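Local atomic coordinates of proline dehydrogenase (PDB entry 3HAZ), a protein that oxidises proline to glutamate in two steps, probably for use as carbon and nitrogen source, using FAD in the first and NAD in the second. Residues R650-A655 and S679-P684. Numbering follows the deposited sequence.
Sequences RGVFVA and SVVAKP. With NAD (nicotinamide-adenine-dinucleotide), chain D.
V680 points CG1 trans to its backbone N (chi1 -178°), which lays that methyl 4.0 Å from A655 CB. S679 tucks OG between its own N and carbonyl carbon (chi1 60°), bringing the hydroxyl oxygen within 3.3 Å of V652 CG2. That hydroxyl is satisfied elsewhere, by the carbonyl of A559 in helix 549-567. Between these side chains runs a parallel ladder in which F653 and A655 bond through both N and O to residues 679-683: F653 N lies 2.8 Å from S679 O, and K683 N closes the series 2.8 Å from A655 O. The link from S679 N to G651 O is weak. V652, V654, S679 and V681 share the face lined by helices 549-567 and 716-724; on the other face, F653, V680 and A682 pack on helix 664-675, the connection of this beta-alpha-beta crossover in the Rossmann-like NAD-binding part of the aldehyde dehydrogenase fold, and A655 shares their face.

The unit illustrates how a parallel strand delivers a cofactor-binding side chain at its C-terminal end. K683 NZ sits 2.8 Å from NAD O2B, with a weaker bond to O3B at 3.2 Å. K683 NZ also donates to its neighbour P684 O, 2.9 Å away and with the nitrogen 38° out of the carbonyl plane, and to G714 O. A methionine in place of K683 would probably leave both ribose hydroxyls without this donor and set the adenosine end less firmly. Gathered among carbonyl and hydroxyl oxygens, NZ is likely to stay protonated, which would favour its hydrogen bonds to the adenosine ribose of NAD.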
loop_
_atom_site.group_PDB
_atom_site.type_symbol
_atom_site.label_atom_id
_atom_site.label_comp_id
_atom_site.label_asym_id
_atom_site.label_seq_id
_atom_site.Cartn_x
_atom_site.Cartn_y
_atom_site.Cartn_z
ATOM N N ARG A 650 4.460 40.434 -3.870
ATOM C CA ARG A 650 5.550 41.345 -4.207
ATOM C C ARG A 650 5.264 42.772 -3.763
ATOM O O ARG A 650 6.178 43.500 -3.381
ATOM C CB ARG A 650 5.810 41.330 -5.718
ATOM C CG ARG A 650 6.514 40.084 -6.220
ATOM C CD ARG A 650 6.774 40.156 -7.722
ATOM N NE ARG A 650 7.717 39.123 -8.140
ATOM C CZ ARG A 650 9.039 39.250 -8.064
ATOM N NH1 ARG A 650 9.571 40.373 -7.605
ATOM N NH2 ARG A 650 9.829 38.259 -8.453
ATOM N N GLY A 651 3.995 43.166 -3.834
ATOM C CA GLY A 651 3.593 44.537 -3.565
ATOM C C GLY A 651 2.345 44.903 -4.348
ATOM O O GLY A 651 1.380 44.139 -4.373
ATOM N N VAL A 652 2.361 46.071 -4.986
ATOM C CA VAL A 652 1.238 46.513 -5.800
ATOM C C VAL A 652 1.436 46.140 -7.262
ATOM O O VAL A 652 2.381 46.594 -7.904
ATOM C CB VAL A 652 1.046 48.044 -5.758
ATOM C CG1 VAL A 652 -0.025 48.453 -6.756
ATOM C CG2 VAL A 652 0.684 48.513 -4.358
ATOM N N PHE A 653 0.538 45.322 -7.792
ATOM C CA PHE A 653 0.567 45.036 -9.218
ATOM C C PHE A 653 -0.357 45.968 -9.975
ATOM O O PHE A 653 -1.469 46.269 -9.529
ATOM C CB PHE A 653 0.194 43.581 -9.503
ATOM C CG PHE A 653 1.371 42.709 -9.838
ATOM C CD1 PHE A 653 1.704 42.454 -11.164
ATOM C CD2 PHE A 653 2.144 42.147 -8.838
ATOM C CE1 PHE A 653 2.790 41.651 -11.478
ATOM C CE2 PHE A 653 3.230 41.336 -9.146
ATOM C CZ PHE A 653 3.549 41.087 -10.469
ATOM N N VAL A 654 0.136 46.438 -11.111
ATOM C CA VAL A 654 -0.678 47.150 -12.085
ATOM C C VAL A 654 -1.146 46.141 -13.129
ATOM O O VAL A 654 -0.330 45.464 -13.747
ATOM C CB VAL A 654 0.140 48.259 -12.769
ATOM C CG1 VAL A 654 -0.655 48.921 -13.890
ATOM C CG2 VAL A 654 0.594 49.280 -11.737
ATOM N N ALA A 655 -2.461 46.020 -13.298
ATOM C CA ALA A 655 -3.031 45.121 -14.293
ATOM C C ALA A 655 -3.663 45.920 -15.423
ATOM O O ALA A 655 -4.535 46.760 -15.190
ATOM C CB ALA A 655 -4.058 44.198 -13.660
ATOM N N SER A 679 -1.635 43.437 -3.788
ATOM C CA SER A 679 -2.762 44.323 -4.039
ATOM C C SER A 679 -2.700 44.714 -5.513
ATOM O O SER A 679 -1.659 44.554 -6.162
ATOM C CB SER A 679 -2.725 45.554 -3.126
ATOM O OG SER A 679 -1.538 46.298 -3.316
ATOM N N VAL A 680 -3.808 45.203 -6.053
ATOM C CA VAL A 680 -3.870 45.474 -7.479
ATOM C C VAL A 680 -4.532 46.807 -7.823
ATOM O O VAL A 680 -5.556 47.180 -7.243
ATOM C CB VAL A 680 -4.613 44.338 -8.220
ATOM C CG1 VAL A 680 -4.629 44.594 -9.717
ATOM C CG2 VAL A 680 -3.966 42.997 -7.912
ATOM N N VAL A 681 -3.919 47.528 -8.755
ATOM C CA VAL A 681 -4.587 48.626 -9.438
ATOM C C VAL A 681 -4.804 48.190 -10.883
ATOM O O VAL A 681 -3.846 47.913 -11.610
ATOM C CB VAL A 681 -3.772 49.936 -9.381
ATOM C CG1 VAL A 681 -4.456 51.020 -10.208
ATOM C CG2 VAL A 681 -3.605 50.396 -7.930
ATOM N N ALA A 682 -6.066 48.106 -11.287
ATOM C CA ALA A 682 -6.425 47.590 -12.605
ATOM C C ALA A 682 -6.944 48.694 -13.516
ATOM O O ALA A 682 -7.823 49.466 -13.126
ATOM C CB ALA A 682 -7.477 46.492 -12.467
ATOM N N LYS A 683 -6.398 48.771 -14.727
ATOM C CA LYS A 683 -6.919 49.694 -15.732
ATOM C C LYS A 683 -7.400 48.924 -16.953
ATOM O O LYS A 683 -6.599 48.327 -17.674
ATOM C CB LYS A 683 -5.878 50.737 -16.152
ATOM C CG LYS A 683 -6.488 51.892 -16.951
ATOM C CD LYS A 683 -5.543 52.426 -18.009
ATOM C CE LYS A 683 -5.553 51.561 -19.255
ATOM N NZ LYS A 683 -6.651 51.915 -20.207
ATOM N N PRO A 684 -8.719 48.934 -17.182
ATOM C CA PRO A 684 -9.304 48.201 -18.307
ATOM C C PRO A 684 -9.150 48.988 -19.597
ATOM O O PRO A 684 -8.859 50.184 -19.559
ATOM C CB PRO A 684 -10.782 48.123 -17.932
ATOM C CG PRO A 684 -11.024 49.368 -17.116
ATOM C CD PRO A 684 -9.729 49.671 -16.400
HETATM P PA NAD D . -3.455 47.853 -26.858
HETATM O O1A NAD D . -1.818 47.754 -26.899
HETATM O O2A NAD D . -3.923 48.785 -27.897
HETATM O O5B NAD D . -3.883 48.415 -25.346
HETATM C C5B NAD D . -4.388 47.496 -24.386
HETATM C C4B NAD D . -4.339 48.084 -22.968
HETATM O O4B NAD D . -3.114 48.846 -22.644
HETATM C C3B NAD D . -5.476 49.136 -22.633
HETATM O O3B NAD D . -6.223 49.005 -21.463
HETATM C C2B NAD D . -4.773 50.449 -22.964
HETATM O O2B NAD D . -5.429 51.676 -22.733
HETATM C C1B NAD D . -3.461 50.198 -22.358
HETATM N N9A NAD D . -2.437 51.107 -22.892
HETATM C C8A NAD D . -2.423 51.715 -24.106
HETATM N N7A NAD D . -1.232 52.495 -24.191
HETATM C C5A NAD D . -0.520 52.337 -22.980
HETATM C C6A NAD D . 0.686 52.864 -22.532
HETATM N N6A NAD D . 1.445 53.759 -23.391
HETATM N N1A NAD D . 1.155 52.542 -21.299
HETATM C C2A NAD D . 0.429 51.689 -20.485
HETATM N N3A NAD D . -0.759 51.169 -20.923
HETATM C C4A NAD D . -1.234 51.495 -22.175
HETATM O O3 NAD D . -4.144 46.334 -27.046
HETATM P PN NAD D . -5.765 46.205 -27.437
HETATM O O1N NAD D . -6.087 47.172 -28.754
HETATM O O2N NAD D . -6.586 46.613 -26.295
HETATM O O5D NAD D . -6.130 44.624 -27.825
HETATM C C5D NAD D . -5.641 44.065 -29.037
HETATM C C4D NAD D . -4.244 43.428 -28.879
HETATM O O4D NAD D . -3.998 42.665 -27.619
HETATM C C3D NAD D . -3.652 42.493 -30.019
HETATM O O3D NAD D . -2.431 42.838 -30.629
HETATM C C2D NAD D . -3.781 41.116 -29.331
HETATM O O2D NAD D . -3.324 39.935 -29.960
HETATM C C1D NAD D . -3.373 41.442 -27.952
HETATM N N1N NAD D . -3.879 40.389 -27.062
HETATM C C2N NAD D . -3.047 39.300 -26.743
HETATM C C3N NAD D . -3.549 38.241 -25.874
HETATM C C7N NAD D . -2.634 37.055 -25.516
HETATM O O7N NAD D . -2.957 36.315 -24.657
HETATM N N7N NAD D . -1.329 36.932 -26.133
HETATM C C4N NAD D . -4.930 38.313 -25.337
HETATM C C5N NAD D . -5.754 39.397 -25.651
HETATM C C6N NAD D . -5.247 40.475 -26.531
#